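Flavin-dependent monooxygenase, oxygenase subunit HsaA (Mycobacterium tuberculosis, PDB 3AFF) is a flavin-dependent monooxygenase of cholesterol catabolism that probably ortho-hydroxylates the steroid catabolite 3-HSA to the catechol 3,4-DHSA, using reduced flavin and molecular oxygen. Local coordinates at residues A[96-101]-A[219-224]; A[100-105]-A[203-208]. One frame throughout, in Å; residues are numbered along the deposited sequence. Where two conformers were deposited one is given.

Interaction 1 of 2, residues A[96-101]-A[219-224]; sequences LALFDQ and GGLATN
Two side-chain amides, those of N224 and Q101, meet the opposite segment at their edges. The setting is the acyl-CoA dehydrogenase fold: the type I turn L96–F99, between helices 80-96 and 101-108 of the helical N-terminal part, receives the loop before helix 233-259. A97 O lies only 10° out of the N224 amide plane and accepts from ND2 at 2.9 Å through a lone pair in its own carbonyl plane; Q57 NE2 donates to N224 OD1, and ND2 also bonds to Q104 OE1. The Q101 amide takes the hydroxyl of T223 in its carbonyl plane, OG1 to OE1 2.7 Å, while Q57 accepts from NE2. With CG anti to the backbone N, the Q101 chain bends at chi2 (63°) to bring OE1 over to T223. Having no side chains, G219 and G220 let the backbones close in, and the CA atoms of L98 and G220 are 4.0 Å apart. G220 N donates to L98 O at 3.0 Å, while G220 CA makes a CA-H...O contact to A97 O at 3.3 Å. G220 O is gripped twice, by T223 N and N224 N, which holds its own turn compact. L98 and L221 lie side by side, pointing the same way, with their CD2 atoms 3.6 Å apart. One water joins the segments at the start of helix 101-108: it accepts from Q101 N at 3.2 Å and donates to both G219 O and T223 OG1.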
ATOM      1  N   LEU A  96     -21.259 -13.276  44.383  1.00 15.06           N
ATOM      2  CA  LEU A  96     -21.580 -13.968  45.670  1.00 16.92           C
ATOM      3  C   LEU A  96     -22.159 -15.364  45.471  1.00 16.73           C
ATOM      4  O   LEU A  96     -21.966 -16.273  46.275  1.00 16.15           O
ATOM      5  CB  LEU A  96     -22.526 -13.096  46.522  1.00 17.24           C
ATOM      6  CG  LEU A  96     -22.813 -13.676  47.905  1.00 18.78           C
ATOM      7  CD1 LEU A  96     -21.478 -13.864  48.673  1.00 16.05           C
ATOM      8  CD2 LEU A  96     -23.760 -12.800  48.612  1.00 19.07           C
ATOM      9  N   ALA A  97     -22.847 -15.534  44.352  1.00 17.28           N
ATOM     10  CA  ALA A  97     -23.370 -16.833  43.901  1.00 16.38           C
ATOM     11  C   ALA A  97     -22.280 -17.839  43.720  1.00 16.75           C
ATOM     12  O   ALA A  97     -22.592 -18.999  43.701  1.00 19.02           O
ATOM     13  CB  ALA A  97     -24.110 -16.656  42.516  1.00 16.37           C
ATOM     14  N   LEU A  98     -20.993 -17.426  43.536  1.00 15.37           N
ATOM     15  CA  LEU A  98     -19.920 -18.405  43.342  1.00 14.68           C
ATOM     16  C   LEU A  98     -19.237 -18.721  44.699  1.00 14.28           C
ATOM     17  O   LEU A  98     -18.483 -19.660  44.808  1.00 14.95           O
ATOM     18  CB  LEU A  98     -18.848 -17.845  42.387  1.00 14.62           C
ATOM     19  CG  LEU A  98     -19.362 -17.331  41.015  1.00 17.57           C
ATOM     20  CD1 LEU A  98     -18.248 -16.596  40.268  1.00 17.71           C
ATOM     21  CD2 LEU A  98     -19.903 -18.520  40.139  1.00 17.40           C
ATOM     22  N   PHE A  99     -19.540 -17.948  45.709  1.00 15.96           N
ATOM     23  CA  PHE A  99     -19.048 -18.222  47.097  1.00 18.73           C
ATOM     24  C   PHE A  99     -19.716 -19.498  47.665  1.00 19.65           C
ATOM     25  O   PHE A  99     -20.788 -19.935  47.210  1.00 18.29           O
ATOM     26  CB  PHE A  99     -19.333 -17.009  47.988  1.00 16.76           C
ATOM     27  CG  PHE A  99     -18.195 -16.000  47.977  1.00 17.95           C
ATOM     28  CD1 PHE A  99     -17.359 -15.881  49.061  1.00 18.63           C
ATOM     29  CD2 PHE A  99     -17.945 -15.233  46.834  1.00 20.21           C
ATOM     30  CE1 PHE A  99     -16.309 -14.964  49.061  1.00 18.16           C
ATOM     31  CE2 PHE A  99     -16.871 -14.299  46.797  1.00 17.73           C
ATOM     32  CZ  PHE A  99     -16.046 -14.183  47.895  1.00 18.04           C
ATOM     33  N   ASP A 100     -19.116 -20.117  48.667  1.00 20.98           N
ATOM     34  CA  ASP A 100     -19.818 -21.284  49.067  0.50 20.99           C
ATOM     35  C   ASP A 100     -21.143 -20.975  49.811  1.00 20.18           C
ATOM     36  O   ASP A 100     -21.429 -19.874  50.244  1.00 19.51           O
ATOM     37  CB  ASP A 100     -18.887 -22.364  49.601  0.50 22.93           C
ATOM     38  CG  ASP A 100     -18.447 -22.117  50.984  0.50 23.39           C
ATOM     39  OD1 ASP A 100     -19.187 -21.421  51.683  0.50 23.97           O
ATOM     40  OD2 ASP A 100     -17.358 -22.626  51.348  0.50 26.50           O
ATOM     41  N   GLN A 101     -22.050 -21.939  49.768  1.00 21.02           N
ATOM     42  CA  GLN A 101     -23.421 -21.746  50.248  1.00 19.84           C
ATOM     43  C   GLN A 101     -23.441 -21.095  51.647  1.00 20.55           C
ATOM     44  O   GLN A 101     -24.285 -20.234  51.949  1.00 19.91           O
ATOM     45  CB  GLN A 101     -24.074 -23.131  50.294  1.00 19.68           C
ATOM     46  CG  GLN A 101     -25.545 -23.153  50.741  1.00 19.76           C
ATOM     47  CD  GLN A 101     -26.467 -22.409  49.793  1.00 20.42           C
ATOM     48  OE1 GLN A 101     -26.182 -22.331  48.593  1.00 22.06           O
ATOM     49  NE2 GLN A 101     -27.599 -21.903  50.309  1.00 20.18           N
ATOM     50  N   GLY A 219     -17.264 -22.881  45.217  1.00 25.39           N
ATOM     51  CA  GLY A 219     -18.203 -23.639  46.021  1.00 26.71           C
ATOM     52  C   GLY A 219     -19.656 -23.381  45.688  1.00 24.63           C
ATOM     53  O   GLY A 219     -20.461 -24.292  45.714  1.00 25.60           O
ATOM     54  N   GLY A 220     -19.975 -22.153  45.340  1.00 24.72           N
ATOM     55  CA  GLY A 220     -21.344 -21.759  45.026  1.00 24.61           C
ATOM     56  C   GLY A 220     -21.947 -22.472  43.826  1.00 25.62           C
ATOM     57  O   GLY A 220     -23.162 -22.578  43.703  1.00 26.17           O
ATOM     58  N   LEU A 221     -21.105 -22.993  42.950  1.00 25.95           N
ATOM     59  CA  LEU A 221     -21.570 -23.725  41.767  1.00 27.38           C
ATOM     60  C   LEU A 221     -22.326 -25.016  42.100  1.00 28.29           C
ATOM     61  O   LEU A 221     -23.132 -25.471  41.308  1.00 28.79           O
ATOM     62  CB  LEU A 221     -20.417 -24.014  40.835  1.00 25.21           C
ATOM     63  CG  LEU A 221     -19.698 -22.808  40.183  1.00 25.85           C
ATOM     64  CD1 LEU A 221     -18.438 -23.276  39.421  1.00 25.31           C
ATOM     65  CD2 LEU A 221     -20.601 -21.973  39.266  1.00 21.07           C
ATOM     66  N   ALA A 222     -22.056 -25.577  43.280  1.00 30.50           N
ATOM     67  CA  ALA A 222     -22.687 -26.790  43.797  1.00 30.87           C
ATOM     68  C   ALA A 222     -24.165 -26.552  44.127  1.00 31.83           C
ATOM     69  O   ALA A 222     -24.963 -27.505  44.093  1.00 33.56           O
ATOM     70  CB  ALA A 222     -21.911 -27.299  45.033  1.00 32.35           C
ATOM     71  N   THR A 223     -24.548 -25.298  44.404  1.00 30.94           N
ATOM     72  CA  THR A 223     -25.945 -24.945  44.747  1.00 29.88           C
ATOM     73  C   THR A 223     -26.598 -23.948  43.752  1.00 29.22           C
ATOM     74  O   THR A 223     -27.814 -23.767  43.782  1.00 29.67           O
ATOM     75  CB  THR A 223     -26.036 -24.384  46.210  1.00 31.26           C
ATOM     76  OG1 THR A 223     -25.006 -23.381  46.442  1.00 31.61           O
ATOM     77  CG2 THR A 223     -25.870 -25.525  47.259  1.00 30.16           C
ATOM     78  N   ASN A 224     -25.801 -23.324  42.878  1.00 26.25           N
ATOM     79  CA  ASN A 224     -26.292 -22.394  41.847  1.00 24.60           C
ATOM     80  C   ASN A 224     -25.875 -22.848  40.464  1.00 23.76           C
ATOM     81  O   ASN A 224     -24.769 -22.554  39.969  1.00 23.74           O
ATOM     82  CB  ASN A 224     -25.827 -20.963  42.106  1.00 23.42           C
ATOM     83  CG  ASN A 224     -26.257 -20.475  43.441  1.00 21.37           C
ATOM     84  OD1 ASN A 224     -27.436 -20.579  43.788  1.00 18.67           O
ATOM     85  ND2 ASN A 224     -25.306 -19.926  44.226  1.00 15.29           N
TER
HETATM   86  O   HOH W   1     -22.164 -24.164  47.537  1.00 41.06           O

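Interaction 2 of 2, residues A[100-105]-A[203-208]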
ATOM      1  N   ASP A 100     -19.116 -20.117  48.667  1.00 20.98           N
ATOM      2  CA  ASP A 100     -19.818 -21.284  49.067  0.50 20.99           C
ATOM      3  C   ASP A 100     -21.143 -20.975  49.811  1.00 20.18           C
ATOM      4  O   ASP A 100     -21.429 -19.874  50.244  1.00 19.51           O
ATOM      5  CB  ASP A 100     -18.887 -22.364  49.601  0.50 22.93           C
ATOM      6  CG  ASP A 100     -18.447 -22.117  50.984  0.50 23.39           C
ATOM      7  OD1 ASP A 100     -19.187 -21.421  51.683  0.50 23.97           O
ATOM      8  OD2 ASP A 100     -17.358 -22.626  51.348  0.50 26.50           O
ATOM      9  N   GLN A 101     -22.050 -21.939  49.768  1.00 21.02           N
ATOM     10  CA  GLN A 101     -23.421 -21.746  50.248  1.00 19.84           C
ATOM     11  C   GLN A 101     -23.441 -21.095  51.647  1.00 20.55           C
ATOM     12  O   GLN A 101     -24.285 -20.234  51.949  1.00 19.91           O
ATOM     13  CB  GLN A 101     -24.074 -23.131  50.294  1.00 19.68           C
ATOM     14  CG  GLN A 101     -25.545 -23.153  50.741  1.00 19.76           C
ATOM     15  CD  GLN A 101     -26.467 -22.409  49.793  1.00 20.42           C
ATOM     16  OE1 GLN A 101     -26.182 -22.331  48.593  1.00 22.06           O
ATOM     17  NE2 GLN A 101     -27.599 -21.903  50.309  1.00 20.18           N
ATOM     18  N   ARG A 102     -22.495 -21.473  52.521  1.00 21.17           N
ATOM     19  CA  ARG A 102     -22.497 -20.839  53.872  1.00 22.71           C
ATOM     20  C   ARG A 102     -22.303 -19.305  53.851  1.00 21.26           C
ATOM     21  O   ARG A 102     -22.890 -18.586  54.666  1.00 19.38           O
ATOM     22  CB  ARG A 102     -21.465 -21.515  54.767  1.00 23.96           C
ATOM     23  CG  ARG A 102     -21.498 -21.052  56.211  1.00 27.98           C
ATOM     24  CD  ARG A 102     -20.857 -22.086  57.230  1.00 30.35           C
ATOM     25  NE  ARG A 102     -19.500 -22.537  56.889  1.00 34.93           N
ATOM     26  CZ  ARG A 102     -19.246 -23.769  56.441  1.00 34.78           C
ATOM     27  NH1 ARG A 102     -20.278 -24.630  56.323  1.00 35.09           N
ATOM     28  NH2 ARG A 102     -17.992 -24.122  56.104  1.00 29.50           N
ATOM     29  N   ALA A 103     -21.459 -18.810  52.929  1.00 19.97           N
ATOM     30  CA  ALA A 103     -21.238 -17.382  52.800  1.00 18.70           C
ATOM     31  C   ALA A 103     -22.508 -16.716  52.294  1.00 18.40           C
ATOM     32  O   ALA A 103     -22.900 -15.636  52.792  1.00 17.08           O
ATOM     33  CB  ALA A 103     -20.084 -17.119  51.834  1.00 18.14           C
ATOM     34  N   GLN A 104     -23.118 -17.320  51.263  1.00 18.30           N
ATOM     35  CA  GLN A 104     -24.373 -16.788  50.677  1.00 17.91           C
ATOM     36  C   GLN A 104     -25.454 -16.716  51.770  1.00 19.33           C
ATOM     37  O   GLN A 104     -26.140 -15.734  51.912  1.00 19.37           O
ATOM     38  CB  GLN A 104     -24.845 -17.710  49.551  1.00 17.45           C
ATOM     39  CG  GLN A 104     -23.985 -17.704  48.308  1.00 18.97           C
ATOM     40  CD  GLN A 104     -24.519 -18.692  47.303  1.00 18.15           C
ATOM     41  OE1 GLN A 104     -25.666 -18.575  46.859  1.00 22.84           O
ATOM     42  NE2 GLN A 104     -23.713 -19.655  46.926  1.00 15.53           N
ATOM     43  N   GLU A 105     -25.544 -17.785  52.565  1.00 20.64           N
ATOM     44  CA  GLU A 105     -26.500 -17.864  53.723  1.00 20.75           C
ATOM     45  C   GLU A 105     -26.293 -16.739  54.721  1.00 19.90           C
ATOM     46  O   GLU A 105     -27.292 -16.056  55.110  1.00 19.15           O
ATOM     47  CB  GLU A 105     -26.448 -19.261  54.378  1.00 20.20           C
ATOM     48  CG  GLU A 105     -27.268 -19.368  55.697  1.00 22.80           C
ATOM     49  CD  GLU A 105     -28.792 -19.420  55.431  1.00 29.51           C
ATOM     50  OE1 GLU A 105     -29.175 -19.878  54.323  1.00 31.51           O
ATOM     51  OE2 GLU A 105     -29.586 -19.046  56.336  1.00 30.87           O
ATOM     52  N   PRO A 203     -13.428 -16.067  58.047  1.00 18.06           N
ATOM     53  CA  PRO A 203     -13.335 -17.524  57.953  1.00 18.31           C
ATOM     54  C   PRO A 203     -13.114 -18.047  56.498  1.00 19.39           C
ATOM     55  O   PRO A 203     -13.397 -17.335  55.532  1.00 18.59           O
ATOM     56  CB  PRO A 203     -14.670 -17.988  58.568  1.00 18.51           C
ATOM     57  CG  PRO A 203     -15.670 -16.833  58.247  1.00 18.65           C
ATOM     58  CD  PRO A 203     -14.779 -15.580  58.369  1.00 17.69           C
ATOM     59  N   ARG A 204     -12.615 -19.273  56.345  1.00 19.56           N
ATOM     60  CA  ARG A 204     -12.346 -19.818  55.004  1.00 20.59           C
ATOM     61  C   ARG A 204     -13.491 -19.797  53.978  1.00 20.54           C
ATOM     62  O   ARG A 204     -13.247 -19.642  52.763  1.00 21.39           O
ATOM     63  CB  ARG A 204     -11.674 -21.205  55.082  1.00 20.40           C
ATOM     64  CG  ARG A 204     -10.169 -21.069  55.516  1.00 21.08           C
ATOM     65  CD  ARG A 204      -9.378 -22.281  55.255  1.00 24.28           C
ATOM     66  NE  ARG A 204      -9.869 -23.443  56.028  1.00 27.98           N
ATOM     67  CZ  ARG A 204      -9.350 -23.786  57.206  1.00 28.28           C
ATOM     68  NH1 ARG A 204      -8.371 -23.055  57.737  1.00 25.75           N
ATOM     69  NH2 ARG A 204      -9.788 -24.847  57.837  1.00 26.23           N
ATOM     70  N   HIS A 205     -14.724 -19.933  54.442  1.00 19.53           N
ATOM     71  CA  HIS A 205     -15.843 -19.971  53.551  1.00 19.14           C
ATOM     72  C   HIS A 205     -16.148 -18.562  53.047  1.00 19.88           C
ATOM     73  O   HIS A 205     -16.969 -18.409  52.128  1.00 19.31           O
ATOM     74  CB  HIS A 205     -17.113 -20.641  54.169  1.00 19.28           C
ATOM     75  CG  HIS A 205     -17.636 -19.932  55.380  1.00 18.03           C
ATOM     76  ND1 HIS A 205     -17.085 -20.099  56.635  1.00 19.16           N
ATOM     77  CD2 HIS A 205     -18.607 -19.007  55.519  1.00 15.02           C
ATOM     78  CE1 HIS A 205     -17.707 -19.324  57.497  1.00 16.07           C
ATOM     79  NE2 HIS A 205     -18.627 -18.642  56.845  1.00 18.56           N
ATOM     80  N   ARG A 206     -15.486 -17.543  53.631  1.00 18.32           N
ATOM     81  CA  ARG A 206     -15.679 -16.203  53.111  1.00 17.66           C
ATOM     82  C   ARG A 206     -14.467 -15.627  52.347  1.00 16.72           C
ATOM     83  O   ARG A 206     -14.290 -14.445  52.260  1.00 16.20           O
ATOM     84  CB  ARG A 206     -16.206 -15.266  54.194  1.00 16.33           C
ATOM     85  CG  ARG A 206     -17.681 -15.490  54.564  1.00 20.31           C
ATOM     86  CD  ARG A 206     -18.323 -14.281  55.236  1.00 19.54           C
ATOM     87  NE  ARG A 206     -18.244 -14.387  56.695  1.00 20.52           N
ATOM     88  CZ  ARG A 206     -17.519 -13.592  57.499  1.00 22.05           C
ATOM     89  NH1 ARG A 206     -16.780 -12.589  56.992  1.00 17.54           N
ATOM     90  NH2 ARG A 206     -17.482 -13.821  58.831  1.00 22.41           N
ATOM     91  N   PHE A 207     -13.677 -16.499  51.771  1.00 17.23           N
ATOM     92  CA  PHE A 207     -12.687 -16.128  50.794  1.00 17.89           C
ATOM     93  C   PHE A 207     -12.965 -16.969  49.568  1.00 17.96           C
ATOM     94  O   PHE A 207     -13.143 -18.171  49.728  1.00 18.41           O
ATOM     95  CB  PHE A 207     -11.290 -16.538  51.262  1.00 16.04           C
ATOM     96  CG  PHE A 207     -10.211 -16.446  50.192  1.00 16.22           C
ATOM     97  CD1 PHE A 207      -9.686 -15.184  49.814  1.00 17.29           C
ATOM     98  CD2 PHE A 207      -9.634 -17.589  49.648  1.00 15.40           C
ATOM     99  CE1 PHE A 207      -8.671 -15.054  48.852  1.00 14.81           C
ATOM    100  CE2 PHE A 207      -8.612 -17.480  48.670  1.00 17.45           C
ATOM    101  CZ  PHE A 207      -8.115 -16.206  48.306  1.00 18.29           C
ATOM    102  N   LEU A 208     -12.862 -16.378  48.360  1.00 16.51           N
ATOM    103  CA  LEU A 208     -13.018 -17.141  47.137  1.00 16.81           C
ATOM    104  C   LEU A 208     -11.837 -16.785  46.217  1.00 16.43           C
ATOM    105  O   LEU A 208     -11.645 -15.596  45.878  1.00 14.36           O
ATOM    106  CB  LEU A 208     -14.363 -16.816  46.440  1.00 17.71           C
ATOM    107  CG  LEU A 208     -14.502 -17.428  45.036  1.00 18.04           C
ATOM    108  CD1 LEU A 208     -14.500 -18.937  45.148  1.00 20.08           C
ATOM    109  CD2 LEU A 208     -15.751 -16.950  44.311  1.00 15.80           C
TER
HETATM  110  O   HOH W   2     -16.670 -19.263  49.475  1.00 15.87           O
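R102 lies across one face of the H205 imidazole. Its CG makes a CH-pi contact, 3.9 Å from the ring centroid and 26° off the normal, and NE follows over the same ring, displaced toward the rim near ND1. The guanidinium is steeply tilted, its plane 73° from that of the ring, and presents an edge to ND1; the bend of the R102 chain at chi3 (52°) brings it there. At the rim of the imidazole lies A103 N, 3.9 Å from CD2. Apolar packing is slight, with A103 CB 4.0 Å from R206 CG; the same methyl lies against a backbone carbonyl, CB to H205 O 3.4 Å. These contacts lay the first turn of helix 101-108, part of the helical N-terminal region of the acyl-CoA dehydrogenase fold, against the short 3-10 segment that leads into strand 207-209 of the beta domain. Among the polar links, a water accepts from D100 N at 2.7 Å and donates to H205 O at 2.8 Å, bridging the N-cap residue to the 3-10 segment. Charges are gathered by E106, whose carboxylate accepts from H205 NE2 through OE1 and forms a salt bridge with R206 NE through OE2. R206 NH1 donates to L170 O on strand 162-172, and the CD atom of P203 lies over one face of the R206 guanidinium.

From the N terminus, helix 80-96 ends in the turn that supplies the first segment of interaction 1, and the chain passes through D100 and Q101, common to both contacts, into helix 101-108. It then runs through the beta domain and returns at 203-208, where interaction 2 closes the shorter loop. After strand 207-209 and helix 210-214 it comes back at 219-224 and interaction 1 closes the wider one, so the two loops nest without crossing. Q104 of the shared helix reaches back to interaction 1, with NE2 on F99 O. The helical N-terminal part is thereby joined both to the beta domain and to the linker before helix 233-259.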